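Local coordinates for protein acetolactate synthase, small subunit (Thermotoga maritima, PDB 2FGC) that is the small, probably regulatory subunit of a two-component enzyme, built from an ACT domain followed by a second alpha/beta domain and present here as a dimer, at residues A[32-37]-A[73-78]; A[114-119]-A[174-179]. All coordinates share one frame; numbering follows the deposited sequence.

Interaction 1: A[32-37]-A[73-78]; sequences VSMLVH and LVIMVK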
loop_
_atom_site.group_PDB
_atom_site.type_symbol
_atom_site.label_atom_id
_atom_site.label_comp_id
_atom_site.label_asym_id
_atom_site.label_seq_id
_atom_site.Cartn_x
_atom_site.Cartn_y
_atom_site.Cartn_z
ATOM N N VAL A 32 10.233 5.592 8.337
ATOM C CA VAL A 32 11.158 4.516 8.673
ATOM C C VAL A 32 10.824 3.216 7.925
ATOM O O VAL A 32 9.674 2.838 7.712
ATOM C CB VAL A 32 11.435 4.406 10.216
ATOM C CG1 VAL A 32 10.200 4.627 11.023
ATOM C CG2 VAL A 32 12.060 3.120 10.579
ATOM N N SER A 33 11.849 2.569 7.445
ATOM C CA SER A 33 11.630 1.341 6.763
ATOM C C SER A 33 12.131 0.212 7.653
ATOM O O SER A 33 13.063 0.391 8.432
ATOM C CB SER A 33 12.377 1.389 5.442
ATOM O OG SER A 33 11.919 0.335 4.646
HETATM N N MSE A 34 11.525 -0.956 7.555
HETATM C CA MSE A 34 11.824 -1.959 8.525
HETATM C C MSE A 34 11.685 -3.349 7.959
HETATM O O MSE A 34 10.692 -3.652 7.340
HETATM C CB MSE A 34 10.802 -1.791 9.610
HETATM C CG MSE A 34 11.226 -2.257 10.883
HETATM SE SE MSE A 34 9.780 -1.756 12.147
HETATM C CE MSE A 34 9.826 0.332 11.954
ATOM N N LEU A 35 12.651 -4.215 8.228
ATOM C CA LEU A 35 12.662 -5.545 7.642
ATOM C C LEU A 35 12.269 -6.479 8.760
ATOM O O LEU A 35 12.881 -6.423 9.810
ATOM C CB LEU A 35 14.073 -5.850 7.156
ATOM C CG LEU A 35 14.336 -6.568 5.837
ATOM C CD1 LEU A 35 13.500 -6.037 4.703
ATOM C CD2 LEU A 35 15.821 -6.407 5.498
ATOM N N VAL A 36 11.223 -7.287 8.576
ATOM C CA VAL A 36 10.753 -8.171 9.654
ATOM C C VAL A 36 10.595 -9.642 9.162
ATOM O O VAL A 36 10.123 -9.879 8.041
ATOM C CB VAL A 36 9.421 -7.626 10.346
ATOM C CG1 VAL A 36 9.449 -6.079 10.574
ATOM C CG2 VAL A 36 8.219 -7.930 9.521
ATOM N N HIS A 37 10.994 -10.623 9.979
ATOM C CA HIS A 37 10.784 -12.038 9.653
ATOM C C HIS A 37 9.274 -12.223 9.470
ATOM O O HIS A 37 8.497 -11.787 10.299
ATOM C CB HIS A 37 11.379 -12.931 10.759
ATOM C CG HIS A 37 11.178 -14.408 10.541
ATOM N ND1 HIS A 37 11.479 -15.043 9.346
ATOM C CD2 HIS A 37 10.735 -15.380 11.382
ATOM C CE1 HIS A 37 11.203 -16.333 9.455
ATOM N NE2 HIS A 37 10.758 -16.565 10.683
ATOM N N LEU A 73 8.304 -3.008 5.858
ATOM C CA LEU A 73 7.287 -2.101 6.338
ATOM C C LEU A 73 7.816 -0.711 6.301
ATOM O O LEU A 73 8.913 -0.470 6.772
ATOM C CB LEU A 73 7.061 -2.335 7.824
ATOM C CG LEU A 73 5.972 -3.294 8.209
ATOM C CD1 LEU A 73 6.519 -4.685 8.054
ATOM C CD2 LEU A 73 5.638 -3.003 9.634
ATOM N N VAL A 74 6.992 0.211 5.839
ATOM C CA VAL A 74 7.329 1.606 5.841
ATOM C C VAL A 74 6.307 2.230 6.710
ATOM O O VAL A 74 5.110 1.965 6.565
ATOM C CB VAL A 74 7.263 2.219 4.448
ATOM C CG1 VAL A 74 7.610 3.725 4.496
ATOM C CG2 VAL A 74 8.275 1.477 3.549
ATOM N N ILE A 75 6.802 3.022 7.649
ATOM C CA ILE A 75 5.989 3.621 8.673
ATOM C C ILE A 75 6.294 5.096 8.645
ATOM O O ILE A 75 7.434 5.521 8.497
ATOM C CB ILE A 75 6.261 2.974 10.065
ATOM C CG1 ILE A 75 5.996 1.492 9.989
ATOM C CG2 ILE A 75 5.304 3.460 11.090
ATOM C CD1 ILE A 75 6.542 0.730 11.185
HETATM N N MSE A 76 5.245 5.871 8.742
HETATM C CA MSE A 76 5.407 7.263 8.947
HETATM C C MSE A 76 4.847 7.568 10.325
HETATM O O MSE A 76 3.817 7.053 10.700
HETATM C CB MSE A 76 4.686 8.002 7.858
HETATM C CG MSE A 76 5.046 9.439 7.877
HETATM SE SE MSE A 76 3.970 10.412 6.595
HETATM C CE MSE A 76 5.128 10.294 4.903
ATOM N N VAL A 77 5.561 8.364 11.104
ATOM C CA VAL A 77 5.160 8.651 12.484
ATOM C C VAL A 77 5.313 10.127 12.765
ATOM O O VAL A 77 6.315 10.730 12.407
ATOM C CB VAL A 77 5.975 7.839 13.535
ATOM C CG1 VAL A 77 5.495 6.394 13.601
ATOM C CG2 VAL A 77 7.473 7.881 13.229
ATOM N N LYS A 78 4.305 10.711 13.391
ATOM C CA LYS A 78 4.338 12.131 13.671
ATOM C C LYS A 78 4.997 12.340 15.028
ATOM O O LYS A 78 4.514 11.820 16.039
ATOM C CB LYS A 78 2.921 12.706 13.635
ATOM C CG LYS A 78 2.786 14.015 12.853
ATOM C CD LYS A 78 1.446 14.647 13.168
ATOM C CE LYS A 78 1.277 16.003 12.529
ATOM N NZ LYS A 78 0.295 16.760 13.374
#

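Interaction 2: A[114-119]-A[174-179]; sequences EMALIK and IARTGI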
loop_
_atom_site.group_PDB
_atom_site.type_symbol
_atom_site.label_atom_id
_atom_site.label_comp_id
_atom_site.label_asym_id
_atom_site.label_seq_id
_atom_site.Cartn_x
_atom_site.Cartn_y
_atom_site.Cartn_z
ATOM N N GLU A 114 2.502 7.019 -3.274
ATOM C CA GLU A 114 1.263 6.436 -2.834
ATOM C C GLU A 114 0.463 5.970 -4.085
ATOM O O GLU A 114 0.613 6.518 -5.167
ATOM C CB GLU A 114 0.500 7.488 -2.008
ATOM C CG GLU A 114 -0.839 7.023 -1.466
ATOM C CD GLU A 114 -1.313 7.877 -0.272
ATOM O OE1 GLU A 114 -0.909 9.084 -0.236
ATOM O OE2 GLU A 114 -2.048 7.333 0.632
HETATM N N MSE A 115 -0.392 4.976 -3.924
HETATM C CA MSE A 115 -1.311 4.637 -4.975
HETATM C C MSE A 115 -2.773 4.635 -4.470
HETATM O O MSE A 115 -3.030 4.233 -3.347
HETATM C CB MSE A 115 -0.890 3.278 -5.479
HETATM C CG MSE A 115 -1.486 2.875 -6.761
HETATM SE SE MSE A 115 -2.647 1.350 -6.489
HETATM C CE MSE A 115 -1.474 -0.081 -6.086
ATOM N N ALA A 116 -3.732 5.086 -5.282
ATOM C CA ALA A 116 -5.143 5.052 -4.893
ATOM C C ALA A 116 -5.958 4.429 -6.002
ATOM O O ALA A 116 -5.651 4.627 -7.181
ATOM C CB ALA A 116 -5.628 6.454 -4.646
ATOM N N LEU A 117 -6.966 3.646 -5.638
ATOM C CA LEU A 117 -8.030 3.245 -6.585
ATOM C C LEU A 117 -9.245 4.130 -6.328
ATOM O O LEU A 117 -9.721 4.190 -5.179
ATOM C CB LEU A 117 -8.437 1.787 -6.416
ATOM C CG LEU A 117 -7.377 0.745 -6.788
ATOM C CD1 LEU A 117 -7.989 -0.633 -6.826
ATOM C CD2 LEU A 117 -6.749 1.047 -8.118
ATOM N N ILE A 118 -9.753 4.821 -7.362
ATOM C CA ILE A 118 -10.891 5.707 -7.140
ATOM C C ILE A 118 -12.111 5.371 -8.006
ATOM O O ILE A 118 -12.018 5.467 -9.229
ATOM C CB ILE A 118 -10.472 7.153 -7.360
ATOM C CG1 ILE A 118 -9.264 7.441 -6.479
ATOM C CG2 ILE A 118 -11.624 8.085 -6.986
ATOM C CD1 ILE A 118 -8.241 8.319 -7.087
ATOM N N LYS A 119 -13.242 4.984 -7.388
ATOM C CA LYS A 119 -14.506 4.760 -8.137
ATOM C C LYS A 119 -15.306 6.067 -8.234
ATOM O O LYS A 119 -15.679 6.630 -7.204
ATOM C CB LYS A 119 -15.346 3.719 -7.422
ATOM C CG LYS A 119 -16.433 3.040 -8.216
ATOM C CD LYS A 119 -17.252 2.096 -7.269
ATOM C CE LYS A 119 -17.624 0.754 -7.885
ATOM N NZ LYS A 119 -17.542 -0.344 -6.868
ATOM N N ILE A 174 -12.921 4.941 -2.390
ATOM C CA ILE A 174 -11.498 5.247 -2.485
ATOM C C ILE A 174 -10.781 4.232 -1.648
ATOM O O ILE A 174 -11.156 4.029 -0.453
ATOM C CB ILE A 174 -11.127 6.629 -1.969
ATOM C CG1 ILE A 174 -11.744 7.708 -2.852
ATOM C CG2 ILE A 174 -9.589 6.793 -1.947
ATOM C CD1 ILE A 174 -11.553 9.152 -2.298
ATOM N N ALA A 175 -9.780 3.578 -2.260
ATOM C CA ALA A 175 -8.913 2.596 -1.551
ATOM C C ALA A 175 -7.488 2.964 -1.859
ATOM O O ALA A 175 -7.087 3.017 -3.011
ATOM C CB ALA A 175 -9.220 1.134 -1.979
ATOM N N ARG A 176 -6.712 3.127 -0.800
ATOM C CA ARG A 176 -5.447 3.827 -0.822
ATOM C C ARG A 176 -4.416 2.984 -0.098
ATOM O O ARG A 176 -4.730 2.314 0.874
ATOM C CB ARG A 176 -5.593 5.123 -0.052
ATOM C CG ARG A 176 -5.937 6.317 -0.854
ATOM C CD ARG A 176 -5.109 7.456 -0.358
ATOM N NE ARG A 176 -5.892 8.637 -0.064
ATOM C CZ ARG A 176 -5.356 9.804 0.257
ATOM N NH1 ARG A 176 -4.045 9.929 0.323
ATOM N NH2 ARG A 176 -6.127 10.841 0.513
ATOM N N THR A 177 -3.180 3.033 -0.563
ATOM C CA THR A 177 -2.071 2.395 0.141
ATOM C C THR A 177 -1.528 3.505 1.048
ATOM O O THR A 177 -1.862 4.687 0.876
ATOM C CB THR A 177 -1.029 1.954 -0.890
ATOM O OG1 THR A 177 -0.340 3.117 -1.412
ATOM C CG2 THR A 177 -1.713 1.210 -2.061
ATOM N N GLY A 178 -0.689 3.202 2.011
ATOM C CA GLY A 178 0.039 4.349 2.568
ATOM C C GLY A 178 1.206 4.793 1.686
ATOM O O GLY A 178 1.275 4.496 0.492
ATOM N N ILE A 179 2.169 5.467 2.285
ATOM C CA ILE A 179 3.364 5.853 1.575
ATOM C C ILE A 179 4.374 4.691 1.544
ATOM O O ILE A 179 4.656 4.075 2.592
ATOM C CB ILE A 179 4.001 7.017 2.328
ATOM C CG1 ILE A 179 2.996 8.165 2.515
ATOM C CG2 ILE A 179 5.312 7.443 1.689
ATOM C CD1 ILE A 179 2.659 8.911 1.231
#

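Interaction 1: A[32-37]-A[73-78]
Val-32 and Met-34 pair with Ile-75 and Leu-73 at the centre of an ACT domain, whose beta-alpha-beta-beta-alpha-beta chain folds into a four-stranded antiparallel sheet; strands 28-37 and 70-79 are its two inner strands. The backbone bonds come in two pairs. Val-32 N to Ile-75 O (2.8 Å) is answered by Ile-75 N to Val-32 O, and Leu-73 N to Met-34 O (2.9 Å) is nearly straight at 164°. Its partner, Met-34 N to Leu-73 O, is bent to 125° and weak. Between these two hydrogen-bonded pairs, Ser-33 lies opposite Val-74 in a non-hydrogen-bonded pair, with CA atoms 4.4 Å apart.

On the Ser-33 and Val-74 face, the serine OG lies 4.0 Å from Val-74 CG2, while its polar partner is Arg-72 NH1. The other face is apolar. Val-36 crosses Leu-73 at about a right angle, laying CG2 3.9 Å from Leu-73 CD1, and Leu-73 also touches Val-62 of the outer strand. Selenomethionine Met-34 leaves the sheet with CG anti to its nitrogen (chi1 -154°), then bends at chi3, which lays its methyl against the end of Ile-75. There CE meets Ile-75 CD1 at 3.4 Å, tighter than usual carbon contact.

Interaction 2: A[114-119]-A[174-179]
In the second domain's four-stranded antiparallel sheet, inner strand 110-121 pairs with 171-183, outermost within this chain. Leu-117 and Ala-175 make a hydrogen-bonded pair: Leu-117 N reaches Ala-175 O at 2.7 Å, and Ala-175 N returns to Leu-117 O. Next along, Thr-177 N binds Met-115 O at 3.0 Å. The return bond is taken over by a side chain. Thr-177 OG1, set between its own N and carbonyl carbon (chi1 72°), accepts a hydrogen bond from Met-115 N at 3.1 Å, 172° at the hydrogen, and donates to Gly-178 O, so one hydroxyl joins 114-119 to the backbone at Gly-178.

On the face of Ala-116 and Arg-176, the alanine methyl lies 3.8 Å from Arg-176 CG, and Ile-118 and Ile-174 run side by side. Arg-176 bends at chi2 and chi3 to bring NH1 to Glu-114 OE2, a salt bridge of 3.3 Å whose hydrogen bond is weak; the carboxylate meets the guanidinium at its edge, the planes 57° apart. Helix 156-165 joins this buried charge cluster: Arg-156 holds Glu-114 OE1, and Glu-160 pairs with Arg-176 NH1. On the opposite face, Val-180 and Met-182 of the second subunit pack against Leu-117 and Ala-175. With its beta-alpha-beta-beta-alpha-beta order and 2-3-1-4 sheet, this domain has the ferredoxin-like topology.

In the fold
Both interactions are antiparallel strand pairings in four-stranded sheets, but they pair different strands: 32-37 with 73-78 joins the two inner strands of the ACT-domain sheet, whereas 114-119 with 174-179 joins an inner strand to one that is outermost within this chain, in the following domain. They come in series along the chain, with centres 19 Å apart, yet meet at the domain junction. Ile-179 takes part in it: Val-74 CG1 packs 3.5 Å from Ile-179 O, and Met-76 CE lies 3.8 Å from Ile-179 CG1. Ser-59 OG adds a hydrogen bond to Ile-179 N. The modelled magnesium ion is about 10 Å from the Val-36 side chain, on the ACT-domain side.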